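Alpha-L-rhamnosidase (Streptomyces avermitilis, PDB 3W5M) hydrolyses terminal non-reducing alpha-L-rhamnose residues from citrus flavonoids and gum arabic, and binds L-rhamnose through a calcium-dependent carbohydrate-binding module. Local coordinates at residues S138-W142 and A234-V239; E145-A149 and A281-A285; I176-N180 and E201-R205; D179-S185 and A223-A229. One frame throughout, in Å; residues are numbered along the deposited sequence.

All four contacts belong to the carbohydrate-binding module CBM67, a beta-sandwich. Contacts 1 and 4 are buried; contact 2 lies at the surface and contact 3 is partly buried. Strand 235-244 of contact 1 runs next to strand 171-179 of contact 3, while strand 139-142 pairs with strand 282-286 of contact 2. Contacts 3 and 4 share Asp-179, Asn-180 and the calcium ion. Chemistry follows position: aliphatic groups on tryptophan faces dominate contact 1, water bridges link the polar groups of contact 2, and a backbone ladder runs through contact 4 to the metal. Contact 3 brings the metal ligands beside Trp-203, one of the residues that bind rhamnose.

Contact 1. Residues S138-W142 and A234-V239; sequences SSWIW and AGWICV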
loop_
_atom_site.group_PDB
_atom_site.type_symbol
_atom_site.label_atom_id
_atom_site.label_comp_id
_atom_site.label_asym_id
_atom_site.label_seq_id
_atom_site.Cartn_x
_atom_site.Cartn_y
_atom_site.Cartn_z
ATOM N N SER A 138 -34.167 -19.736 10.039
ATOM C CA SER A 138 -34.679 -20.189 8.762
ATOM C C SER A 138 -34.236 -21.623 8.464
ATOM O O SER A 138 -33.454 -22.229 9.223
ATOM C CB SER A 138 -34.236 -19.258 7.633
ATOM O OG SER A 138 -35.058 -19.503 6.515
ATOM N N SER A 139 -34.759 -22.163 7.374
ATOM C CA SER A 139 -34.430 -23.528 6.959
ATOM C C SER A 139 -34.024 -23.549 5.513
ATOM O O SER A 139 -34.569 -22.777 4.691
ATOM C CB SER A 139 -35.659 -24.398 7.126
ATOM O OG SER A 139 -35.992 -24.462 8.496
ATOM N N TRP A 140 -33.069 -24.425 5.179
ATOM C CA TRP A 140 -32.762 -24.730 3.790
ATOM C C TRP A 140 -33.867 -25.619 3.264
ATOM O O TRP A 140 -34.198 -26.618 3.905
ATOM C CB TRP A 140 -31.453 -25.502 3.652
ATOM C CG TRP A 140 -30.249 -24.718 4.067
ATOM C CD1 TRP A 140 -29.726 -24.637 5.309
ATOM C CD2 TRP A 140 -29.384 -23.970 3.210
ATOM N NE1 TRP A 140 -28.604 -23.833 5.303
ATOM C CE2 TRP A 140 -28.368 -23.416 4.023
ATOM C CE3 TRP A 140 -29.371 -23.706 1.829
ATOM C CZ2 TRP A 140 -27.327 -22.628 3.502
ATOM C CZ3 TRP A 140 -28.361 -22.903 1.319
ATOM C CH2 TRP A 140 -27.344 -22.375 2.155
ATOM N N ILE A 141 -34.471 -25.236 2.141
ATOM C CA ILE A 141 -35.569 -26.019 1.586
ATOM C C ILE A 141 -35.296 -26.455 0.155
ATOM O O ILE A 141 -34.457 -25.867 -0.552
ATOM C CB ILE A 141 -36.949 -25.295 1.685
ATOM C CG1 ILE A 141 -36.976 -23.986 0.897
ATOM C CG2 ILE A 141 -37.292 -25.039 3.121
ATOM C CD1 ILE A 141 -38.392 -23.479 0.677
ATOM N N TRP A 142 -35.996 -27.517 -0.265
ATOM C CA TRP A 142 -35.953 -27.979 -1.642
ATOM C C TRP A 142 -37.273 -28.622 -1.970
ATOM O O TRP A 142 -38.166 -28.674 -1.132
ATOM C CB TRP A 142 -34.778 -28.984 -1.817
ATOM C CG TRP A 142 -34.391 -29.210 -3.208
ATOM C CD1 TRP A 142 -34.509 -30.389 -3.913
ATOM C CD2 TRP A 142 -33.780 -28.268 -4.103
ATOM N NE1 TRP A 142 -34.014 -30.225 -5.181
ATOM C CE2 TRP A 142 -33.566 -28.943 -5.336
ATOM C CE3 TRP A 142 -33.405 -26.919 -3.992
ATOM C CZ2 TRP A 142 -33.004 -28.306 -6.464
ATOM C CZ3 TRP A 142 -32.830 -26.289 -5.119
ATOM C CH2 TRP A 142 -32.640 -26.995 -6.333
ATOM N N ALA A 234 -28.529 -29.866 -2.501
ATOM C CA ALA A 234 -29.263 -28.720 -3.020
ATOM C C ALA A 234 -30.129 -28.206 -1.920
ATOM O O ALA A 234 -30.549 -28.951 -1.021
ATOM C CB ALA A 234 -30.130 -29.092 -4.220
ATOM N N GLY A 235 -30.391 -26.910 -1.986
ATOM C CA GLY A 235 -31.289 -26.281 -1.047
ATOM C C GLY A 235 -31.175 -24.773 -1.180
ATOM O O GLY A 235 -30.156 -24.257 -1.656
ATOM N N TRP A 236 -32.184 -24.053 -0.705
ATOM C CA TRP A 236 -32.083 -22.580 -0.721
ATOM C C TRP A 236 -32.724 -22.100 0.574
ATOM O O TRP A 236 -33.515 -22.824 1.192
ATOM C CB TRP A 236 -32.698 -21.950 -2.004
ATOM C CG TRP A 236 -34.184 -22.034 -2.078
ATOM C CD1 TRP A 236 -34.932 -23.078 -2.558
ATOM C CD2 TRP A 236 -35.125 -21.049 -1.619
ATOM N NE1 TRP A 236 -36.275 -22.798 -2.425
ATOM C CE2 TRP A 236 -36.424 -21.555 -1.874
ATOM C CE3 TRP A 236 -34.991 -19.778 -1.053
ATOM C CZ2 TRP A 236 -37.593 -20.844 -1.562
ATOM C CZ3 TRP A 236 -36.164 -19.060 -0.741
ATOM C CH2 TRP A 236 -37.439 -19.606 -0.989
ATOM N N ILE A 237 -32.332 -20.912 1.029
ATOM C CA ILE A 237 -32.767 -20.449 2.325
ATOM C C ILE A 237 -32.988 -18.931 2.241
ATOM O O ILE A 237 -32.246 -18.230 1.518
ATOM C CB ILE A 237 -31.663 -20.783 3.361
ATOM C CG1 ILE A 237 -32.119 -20.453 4.802
ATOM C CG2 ILE A 237 -30.341 -20.071 2.982
ATOM C CD1 ILE A 237 -31.229 -21.094 5.884
ATOM N N CYS A 238 -33.987 -18.409 2.958
ATOM C CA CYS A 238 -34.153 -16.957 2.985
ATOM C C CYS A 238 -34.780 -16.486 4.288
ATOM O O CYS A 238 -35.365 -17.294 5.039
ATOM C CB CYS A 238 -34.966 -16.451 1.771
ATOM S SG CYS A 238 -36.744 -16.783 1.878
ATOM N N VAL A 239 -34.616 -15.188 4.572
ATOM C CA VAL A 239 -35.448 -14.509 5.568
ATOM C C VAL A 239 -35.899 -13.183 4.962
ATOM O O VAL A 239 -35.095 -12.445 4.392
ATOM C CB VAL A 239 -34.733 -14.212 6.914
ATOM C CG1 VAL A 239 -35.708 -13.563 7.904
ATOM C CG2 VAL A 239 -34.162 -15.480 7.532
#
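Ile-141 and Trp-236 form a single antiparallel bridge where strands 139-142 and 235-239 meet at 134°, with Ile-141 N to Trp-236 O at 2.8 Å and Trp-236 N to Ile-141 O at 2.9 Å. The strands pair only at this one bridge; the rest of the contact is mostly side chains, three of them on tryptophan faces. Ile-237 CG2 stands 3.7 Å from the centroid of the six-membered ring of Trp-140, almost on the ring normal, while Gly-235 O lies at that ring's edge. Ala-234 CB sits squarely over the six-membered ring of Trp-142, 3.5 Å from its centroid. Ile-141 runs alongside Trp-236: CG1 lies over the five-membered ring, and CD1 carries on to 3.5 Å from Trp-236 CZ2. At the other end, Ser-138 turns OG away from its own backbone N (chi1 -163°) and donates to Cys-238 O over 2.7 Å, reaching it from outside the carbonyl plane. Ser-253 also bonds this hydroxyl, and Glu-145 takes the indole N-H of Trp-142. Elsewhere Trp-236 meets Phe-159 and Trp-257 edge-to-face. Methyl and methylene groups on indole faces thus hold the crossing largely through dispersion, with two backbone bonds and the serine hydroxyl adding the polar links across it.

Contact 2. Residues E145-A149 and A281-A285; sequences EGEPA and AKVAA
Lys-282 reaches across to Gly-146 and Pro-148 with its aliphatic end: CE comes to 3.3 Å from Gly-146 O and 3.7 Å from Pro-148 CD. The chain is extended as far as CE and then bends at its last torsion (chi4 49°), turning NZ toward water 1. The ammonium and the carboxylate stay 4.2 Å apart (Lys-282 NZ to Glu-147 OE1), too far for a salt bridge. Water 1 joins them instead, donating to Glu-147 OE1 at 2.5 Å and accepting from Lys-282 NZ at 2.7 Å. Next to this polar pair is a small apolar patch, where Ala-284 CB packs against Pro-148 CB and Ala-149 CB. Beside it a second water accepts from Ala-149 N and donates to Ala-284 O at 2.8 Å, so the two backbones are linked without any direct hydrogen bond. Further out, Pro-148 rests on Trp-142, and Ala-149 touches Pro-291 and Trp-292. Glu-145, at the start of the loop, bonds Arg-157 and the indole of Trp-142. The loop 145-149 leads from strand 139-142 toward strand 156-165 and folds back over strand 282-286. That strand pairs antiparallel with 139-142, and Ala-284 and Ala-285 both face Trp-140 in a classic beta bulge.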
loop_
_atom_site.group_PDB
_atom_site.type_symbol
_atom_site.label_atom_id
_atom_site.label_comp_id
_atom_site.label_asym_id
_atom_site.label_seq_id
_atom_site.Cartn_x
_atom_site.Cartn_y
_atom_site.Cartn_z
ATOM N N GLU A 145 -37.903 -34.410 -2.713
ATOM C CA GLU A 145 -37.342 -35.575 -3.418
ATOM C C GLU A 145 -36.129 -36.060 -2.606
ATOM O O GLU A 145 -35.182 -35.306 -2.378
ATOM C CB GLU A 145 -36.954 -35.222 -4.861
ATOM C CG GLU A 145 -36.109 -33.967 -5.001
ATOM C CD GLU A 145 -35.974 -33.459 -6.439
ATOM O OE1 GLU A 145 -36.389 -34.155 -7.392
ATOM O OE2 GLU A 145 -35.438 -32.351 -6.623
ATOM N N GLY A 146 -36.191 -37.298 -2.129
ATOM C CA GLY A 146 -35.122 -37.878 -1.311
ATOM C C GLY A 146 -34.637 -37.030 -0.130
ATOM O O GLY A 146 -35.426 -36.524 0.687
ATOM N N GLU A 147 -33.320 -36.907 -0.053
ATOM C CA GLU A 147 -32.629 -36.261 1.050
ATOM C C GLU A 147 -31.738 -35.173 0.433
ATOM O O GLU A 147 -30.554 -35.398 0.150
ATOM C CB GLU A 147 -31.801 -37.323 1.775
ATOM C CG GLU A 147 -31.248 -36.905 3.116
ATOM C CD GLU A 147 -32.267 -37.056 4.235
ATOM O OE1 GLU A 147 -33.343 -36.415 4.145
ATOM O OE2 GLU A 147 -31.982 -37.799 5.212
ATOM N N PRO A 148 -32.325 -34.001 0.157
ATOM C CA PRO A 148 -31.604 -33.024 -0.660
ATOM C C PRO A 148 -30.290 -32.498 -0.075
ATOM O O PRO A 148 -29.382 -32.140 -0.843
ATOM C CB PRO A 148 -32.639 -31.890 -0.850
ATOM C CG PRO A 148 -33.962 -32.538 -0.561
ATOM C CD PRO A 148 -33.673 -33.527 0.526
ATOM N N ALA A 149 -30.173 -32.469 1.245
ATOM C CA ALA A 149 -28.943 -32.031 1.891
ATOM C C ALA A 149 -27.789 -32.999 1.574
ATOM O O ALA A 149 -26.631 -32.600 1.534
ATOM C CB ALA A 149 -29.147 -31.886 3.392
ATOM N N ALA A 281 -42.957 -27.671 0.159
ATOM C CA ALA A 281 -41.512 -27.762 0.138
ATOM C C ALA A 281 -41.035 -28.609 1.323
ATOM O O ALA A 281 -41.705 -28.671 2.365
ATOM C CB ALA A 281 -40.878 -26.374 0.179
ATOM N N LYS A 282 -39.894 -29.263 1.147
ATOM C CA LYS A 282 -39.266 -30.066 2.187
ATOM C C LYS A 282 -38.089 -29.305 2.792
ATOM O O LYS A 282 -37.260 -28.741 2.064
ATOM C CB LYS A 282 -38.752 -31.373 1.564
ATOM C CG LYS A 282 -38.130 -32.338 2.568
ATOM C CD LYS A 282 -37.422 -33.468 1.851
ATOM C CE LYS A 282 -36.488 -34.222 2.802
ATOM N NZ LYS A 282 -37.164 -34.588 4.074
ATOM N N VAL A 283 -38.009 -29.313 4.126
ATOM C CA VAL A 283 -36.834 -28.774 4.808
ATOM C C VAL A 283 -35.705 -29.781 4.556
ATOM O O VAL A 283 -35.840 -30.994 4.877
ATOM C CB VAL A 283 -37.078 -28.577 6.313
ATOM C CG1 VAL A 283 -35.781 -28.207 7.047
ATOM C CG2 VAL A 283 -38.140 -27.514 6.562
ATOM N N ALA A 284 -34.617 -29.292 3.962
ATOM C CA ALA A 284 -33.405 -30.100 3.725
ATOM C C ALA A 284 -32.507 -30.108 4.974
ATOM O O ALA A 284 -31.871 -31.118 5.286
ATOM C CB ALA A 284 -32.627 -29.574 2.499
ATOM N N ALA A 285 -32.455 -28.975 5.676
ATOM C CA ALA A 285 -31.699 -28.807 6.937
ATOM C C ALA A 285 -32.081 -27.481 7.547
ATOM O O ALA A 285 -32.305 -26.507 6.814
ATOM C CB ALA A 285 -30.199 -28.803 6.675
HETATM O O HOH W 1 -35.391 -35.970 5.530
HETATM O O HOH W 2 -31.970 -33.241 3.532
#

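Contact 3. Residues I176-N180 and E201-R205; sequences ISADN and EGWRR. With CA (calcium ion), chain B.
Asp-179 and Trp-203 are brought side by side by their first torsions: the carboxylate of Asp-179 extends away from its own backbone N (chi1 -176°), and the indole of Trp-203 is folded between its backbone N and carbonyl carbon (chi1 57°). The two flat groups are only 16° from parallel, with Asp-179 OD2 over one indole face and Asp-179 CG 3.9 Å from Trp-203 CD1. At the root of the side chain, Trp-203 CB lies 3.2 Å from Ala-178 O. Ser-177 OG donates to Trp-203 O over 2.7 Å, coming well to the side of the C=O and out of its plane, which anchors the 3-10 turn 202-204 to the strand. Water 4 adds a bridge from Gly-202 O to Ala-178 N, and water 6 accepts from Trp-203 N and may donate to Asn-180 O. Asp-179 OD1 and Asn-180 OD1 both bind the calcium ion, the latter at 2.6 Å, and Asp-179 OD2 also accepts from Trp-292 NE1. Asp-179, Asn-180 and Trp-203 bind rhamnose, a module function that depends on calcium. On the turn itself, Arg-204 grips Glu-201 OE1 side-on through NE and NH2, and its CG lies over a Trp-203 face. Strand 171-179 runs between strands 207-210 and 235-244; the turn 201-205 lies in the loop between strands 189-193 and 207-210, beside the end of strand 171-179, where Asp-179 and then Asn-180 bind the calcium ion.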
loop_
_atom_site.group_PDB
_atom_site.type_symbol
_atom_site.label_atom_id
_atom_site.label_comp_id
_atom_site.label_asym_id
_atom_site.label_seq_id
_atom_site.Cartn_x
_atom_site.Cartn_y
_atom_site.Cartn_z
ATOM N N ILE A 176 -30.877 -14.075 1.245
ATOM C CA ILE A 176 -31.182 -15.287 0.474
ATOM C C ILE A 176 -29.874 -15.913 -0.018
ATOM O O ILE A 176 -28.925 -15.218 -0.388
ATOM C CB ILE A 176 -32.165 -14.978 -0.681
ATOM C CG1 ILE A 176 -32.551 -16.243 -1.477
ATOM C CG2 ILE A 176 -31.569 -13.937 -1.622
ATOM C CD1 ILE A 176 -33.851 -16.137 -2.254
ATOM N N SER A 177 -29.817 -17.236 0.024
ATOM C CA SER A 177 -28.700 -17.954 -0.528
ATOM C C SER A 177 -29.214 -19.253 -1.155
ATOM O O SER A 177 -30.253 -19.757 -0.730
ATOM C CB SER A 177 -27.728 -18.290 0.608
ATOM O OG SER A 177 -26.512 -18.800 0.079
ATOM N N ALA A 178 -28.504 -19.798 -2.147
ATOM C CA ALA A 178 -28.905 -21.119 -2.656
ATOM C C ALA A 178 -27.699 -21.924 -3.059
ATOM O O ALA A 178 -26.724 -21.372 -3.549
ATOM C CB ALA A 178 -29.856 -20.997 -3.845
ATOM N N ASP A 179 -27.801 -23.224 -2.837
ATOM C CA ASP A 179 -26.935 -24.209 -3.456
ATOM C C ASP A 179 -27.748 -24.795 -4.632
ATOM O O ASP A 179 -28.588 -25.670 -4.402
ATOM C CB ASP A 179 -26.659 -25.296 -2.406
ATOM C CG ASP A 179 -25.674 -26.366 -2.902
ATOM O OD1 ASP A 179 -25.517 -26.481 -4.117
ATOM O OD2 ASP A 179 -25.112 -27.105 -2.082
ATOM N N ASN A 180 -27.543 -24.363 -5.889
ATOM C CA ASN A 180 -26.461 -23.471 -6.320
ATOM C C ASN A 180 -26.848 -22.069 -6.731
ATOM O O ASN A 180 -26.065 -21.136 -6.523
ATOM C CB ASN A 180 -25.703 -24.116 -7.489
ATOM C CG ASN A 180 -24.969 -25.354 -7.050
ATOM O OD1 ASN A 180 -25.456 -26.478 -7.227
ATOM N ND2 ASN A 180 -23.825 -25.154 -6.391
ATOM N N GLU A 201 -19.570 -21.795 -5.672
ATOM C CA GLU A 201 -19.999 -22.024 -4.288
ATOM C C GLU A 201 -20.625 -20.759 -3.676
ATOM O O GLU A 201 -20.378 -20.403 -2.516
ATOM C CB GLU A 201 -18.870 -22.608 -3.426
ATOM C CG GLU A 201 -18.510 -24.035 -3.829
ATOM C CD GLU A 201 -17.375 -24.646 -3.018
ATOM O OE1 GLU A 201 -16.954 -24.071 -1.991
ATOM O OE2 GLU A 201 -16.904 -25.734 -3.417
ATOM N N GLY A 202 -21.439 -20.094 -4.491
ATOM C CA GLY A 202 -22.201 -18.928 -4.082
ATOM C C GLY A 202 -23.078 -19.099 -2.864
ATOM O O GLY A 202 -23.427 -18.109 -2.218
ATOM N N TRP A 203 -23.424 -20.342 -2.522
ATOM C CA TRP A 203 -24.241 -20.596 -1.326
ATOM C C TRP A 203 -23.558 -20.112 -0.050
ATOM O O TRP A 203 -24.225 -19.843 0.958
ATOM C CB TRP A 203 -24.607 -22.070 -1.208
ATOM C CG TRP A 203 -23.428 -22.995 -1.173
ATOM C CD1 TRP A 203 -22.884 -23.677 -2.218
ATOM C CD2 TRP A 203 -22.671 -23.353 -0.011
ATOM N NE1 TRP A 203 -21.810 -24.438 -1.777
ATOM C CE2 TRP A 203 -21.669 -24.264 -0.423
ATOM C CE3 TRP A 203 -22.751 -23.001 1.343
ATOM C CZ2 TRP A 203 -20.750 -24.823 0.474
ATOM C CZ3 TRP A 203 -21.836 -23.553 2.230
ATOM C CH2 TRP A 203 -20.856 -24.462 1.794
ATOM N N ARG A 204 -22.220 -20.031 -0.097
ATOM C CA ARG A 204 -21.418 -19.488 1.006
ATOM C C ARG A 204 -21.625 -18.016 1.257
ATOM O O ARG A 204 -21.286 -17.522 2.346
ATOM C CB ARG A 204 -19.937 -19.692 0.727
ATOM C CG ARG A 204 -19.509 -21.144 0.664
ATOM C CD ARG A 204 -17.995 -21.217 0.532
ATOM N NE ARG A 204 -17.563 -22.572 0.228
ATOM C CZ ARG A 204 -17.393 -23.531 1.131
ATOM N NH1 ARG A 204 -17.612 -23.295 2.423
ATOM N NH2 ARG A 204 -17.000 -24.731 0.728
ATOM N N ARG A 205 -22.150 -17.306 0.259
ATOM C CA ARG A 205 -22.193 -15.837 0.300
ATOM C C ARG A 205 -23.597 -15.328 0.045
ATOM O O ARG A 205 -23.911 -14.891 -1.067
ATOM C CB ARG A 205 -21.180 -15.195 -0.674
ATOM C CG ARG A 205 -19.720 -15.493 -0.305
ATOM C CD ARG A 205 -18.716 -15.095 -1.373
ATOM N NE ARG A 205 -18.979 -15.731 -2.660
ATOM C CZ ARG A 205 -18.544 -16.935 -3.020
ATOM N NH1 ARG A 205 -17.809 -17.671 -2.190
ATOM N NH2 ARG A 205 -18.860 -17.411 -4.222
HETATM CA CA CA B . -25.290 -28.403 -5.449
HETATM O O HOH W 3 -26.814 -14.887 -2.944
HETATM O O HOH W 4 -26.225 -17.708 -2.870
HETATM O O HOH W 5 -23.543 -28.732 -3.515
HETATM O O HOH W 6 -23.835 -22.067 -4.961
HETATM O O HOH W 7 -21.474 -25.905 -4.451
HETATM O O HOH W 8 -22.780 -28.011 -5.962
HETATM O O HOH W 9 -24.414 -30.551 -6.123
#

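Contact 4. Residues D179-S185 and A223-A229; sequences DNVYAVS and AVSASNA. With CA (calcium ion), chain B.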
loop_
_atom_site.group_PDB
_atom_site.type_symbol
_atom_site.label_atom_id
_atom_site.label_comp_id
_atom_site.label_asym_id
_atom_site.label_seq_id
_atom_site.Cartn_x
_atom_site.Cartn_y
_atom_site.Cartn_z
ATOM N N ASP A 179 -27.801 -23.224 -2.837
ATOM C CA ASP A 179 -26.935 -24.209 -3.456
ATOM C C ASP A 179 -27.748 -24.795 -4.632
ATOM O O ASP A 179 -28.588 -25.670 -4.402
ATOM C CB ASP A 179 -26.659 -25.296 -2.406
ATOM C CG ASP A 179 -25.674 -26.366 -2.902
ATOM O OD1 ASP A 179 -25.517 -26.481 -4.117
ATOM O OD2 ASP A 179 -25.112 -27.105 -2.082
ATOM N N ASN A 180 -27.543 -24.363 -5.889
ATOM C CA ASN A 180 -26.461 -23.471 -6.320
ATOM C C ASN A 180 -26.848 -22.069 -6.731
ATOM O O ASN A 180 -26.065 -21.136 -6.523
ATOM C CB ASN A 180 -25.703 -24.116 -7.489
ATOM C CG ASN A 180 -24.969 -25.354 -7.050
ATOM O OD1 ASN A 180 -25.456 -26.478 -7.227
ATOM N ND2 ASN A 180 -23.825 -25.154 -6.391
ATOM N N VAL A 181 -28.028 -21.911 -7.327
ATOM C CA VAL A 181 -28.453 -20.572 -7.780
ATOM C C VAL A 181 -29.945 -20.348 -7.565
ATOM O O VAL A 181 -30.707 -21.313 -7.375
ATOM C CB VAL A 181 -28.146 -20.315 -9.284
ATOM C CG1 VAL A 181 -26.644 -20.275 -9.549
ATOM C CG2 VAL A 181 -28.846 -21.331 -10.187
ATOM N N TYR A 182 -30.365 -19.083 -7.634
ATOM C CA TYR A 182 -31.764 -18.730 -7.401
ATOM C C TYR A 182 -32.191 -17.544 -8.273
ATOM O O TYR A 182 -31.346 -16.796 -8.773
ATOM C CB TYR A 182 -32.011 -18.424 -5.922
ATOM C CG TYR A 182 -31.219 -17.240 -5.424
ATOM C CD1 TYR A 182 -31.667 -15.940 -5.638
ATOM C CD2 TYR A 182 -30.002 -17.416 -4.767
ATOM C CE1 TYR A 182 -30.931 -14.846 -5.210
ATOM C CE2 TYR A 182 -29.262 -16.326 -4.323
ATOM C CZ TYR A 182 -29.739 -15.040 -4.546
ATOM O OH TYR A 182 -29.000 -13.960 -4.124
ATOM N N ALA A 183 -33.503 -17.396 -8.467
ATOM C CA ALA A 183 -34.087 -16.156 -8.996
ATOM C C ALA A 183 -35.366 -15.918 -8.191
ATOM O O ALA A 183 -36.253 -16.768 -8.164
ATOM C CB ALA A 183 -34.396 -16.288 -10.480
ATOM N N VAL A 184 -35.424 -14.801 -7.482
ATOM C CA VAL A 184 -36.544 -14.531 -6.597
ATOM C C VAL A 184 -37.324 -13.290 -7.063
ATOM O O VAL A 184 -36.723 -12.315 -7.559
ATOM C CB VAL A 184 -36.086 -14.434 -5.115
ATOM C CG1 VAL A 184 -34.918 -13.456 -4.960
ATOM C CG2 VAL A 184 -37.249 -14.072 -4.214
ATOM N N SER A 185 -38.645 -13.372 -6.927
ATOM C CA SER A 185 -39.574 -12.293 -7.281
ATOM C C SER A 185 -40.572 -12.006 -6.170
ATOM O O SER A 185 -40.892 -12.880 -5.355
ATOM C CB SER A 185 -40.295 -12.631 -8.587
ATOM O OG SER A 185 -41.120 -13.778 -8.443
ATOM N N ALA A 223 -41.916 -15.814 -5.020
ATOM C CA ALA A 223 -41.681 -16.952 -5.896
ATOM C C ALA A 223 -40.209 -17.086 -6.162
ATOM O O ALA A 223 -39.491 -16.089 -6.356
ATOM C CB ALA A 223 -42.470 -16.790 -7.201
ATOM N N VAL A 224 -39.729 -18.327 -6.204
ATOM C CA VAL A 224 -38.291 -18.536 -6.303
ATOM C C VAL A 224 -38.118 -19.699 -7.241
ATOM O O VAL A 224 -38.813 -20.689 -7.098
ATOM C CB VAL A 224 -37.699 -18.899 -4.911
ATOM C CG1 VAL A 224 -36.276 -19.411 -5.011
ATOM C CG2 VAL A 224 -37.709 -17.683 -4.011
ATOM N N SER A 225 -37.242 -19.555 -8.227
ATOM C CA SER A 225 -36.658 -20.733 -8.920
ATOM C C SER A 225 -35.267 -20.965 -8.333
ATOM O O SER A 225 -34.597 -20.020 -7.939
ATOM C CB SER A 225 -36.594 -20.523 -10.437
ATOM O OG SER A 225 -35.725 -19.448 -10.773
ATOM N N ALA A 226 -34.855 -22.224 -8.220
ATOM C CA ALA A 226 -33.527 -22.539 -7.729
ATOM C C ALA A 226 -33.041 -23.735 -8.514
ATOM O O ALA A 226 -33.830 -24.630 -8.837
ATOM C CB ALA A 226 -33.562 -22.853 -6.240
ATOM N N SER A 227 -31.740 -23.757 -8.806
ATOM C CA SER A 227 -31.167 -24.827 -9.619
ATOM C C SER A 227 -29.984 -25.467 -8.919
ATOM O O SER A 227 -29.162 -24.782 -8.296
ATOM C CB SER A 227 -30.750 -24.305 -10.995
ATOM O OG SER A 227 -31.888 -23.773 -11.664
ATOM N N ASN A 228 -29.897 -26.787 -9.029
ATOM C CA ASN A 228 -28.737 -27.513 -8.509
ATOM C C ASN A 228 -27.840 -27.806 -9.700
ATOM O O ASN A 228 -28.322 -28.314 -10.720
ATOM C CB ASN A 228 -29.212 -28.802 -7.845
ATOM C CG ASN A 228 -28.084 -29.598 -7.177
ATOM O OD1 ASN A 228 -27.024 -29.073 -6.860
ATOM N ND2 ASN A 228 -28.340 -30.883 -6.952
ATOM N N ALA A 229 -26.552 -27.480 -9.576
ATOM C CA ALA A 229 -25.614 -27.495 -10.721
ATOM C C ALA A 229 -25.124 -28.883 -11.118
ATOM O O ALA A 229 -24.734 -29.126 -12.273
ATOM C CB ALA A 229 -24.433 -26.589 -10.431
HETATM CA CA CA B . -25.290 -28.403 -5.449
HETATM O O HOH W 5 -23.543 -28.732 -3.515
HETATM O O HOH W 8 -22.780 -28.011 -5.962
HETATM O O HOH W 9 -24.414 -30.551 -6.123
#
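Asn-180 and Val-181 both face Ser-227 in a classic beta bulge, where the antiparallel ladder of strands 181-185 and 223-227 reaches the calcium site of the CBM67 sandwich. Ser-227 O takes both their N-H groups, from Asn-180 N at 2.9 Å and Val-181 N at 3.2 Å. Followed outward, Asn-180 CB lies 3.6 Å from Ser-227 O, and CG is the same distance from Ala-229 CB. OD1 then does two jobs: it binds calcium and accepts from Ala-229 N over 2.8 Å, a nearly straight bond (169°) that arrives from above the amide plane. ND2 turns to water 8, itself a calcium ligand, with a weak bond to Asp-199. From the other segment Asn-228 OD1 binds the same ion, while its ND2 is held by Pro-153 O and Gly-232 O; Pro-233 O completes the protein ligands. Away from the metal the ladder is regular. Val-184 and Val-224 meet on the face turned to the sandwich interior, against Ile-176 and Trp-236, and Ala-183 and Ser-225 point to the other face, where Arg-269 bonds Ser-185 OG. At the site, Asn-180 OD1 and Asn-228 OD1 come within 3.1 Å of each other, two oxygens drawn together by the calcium ion they share.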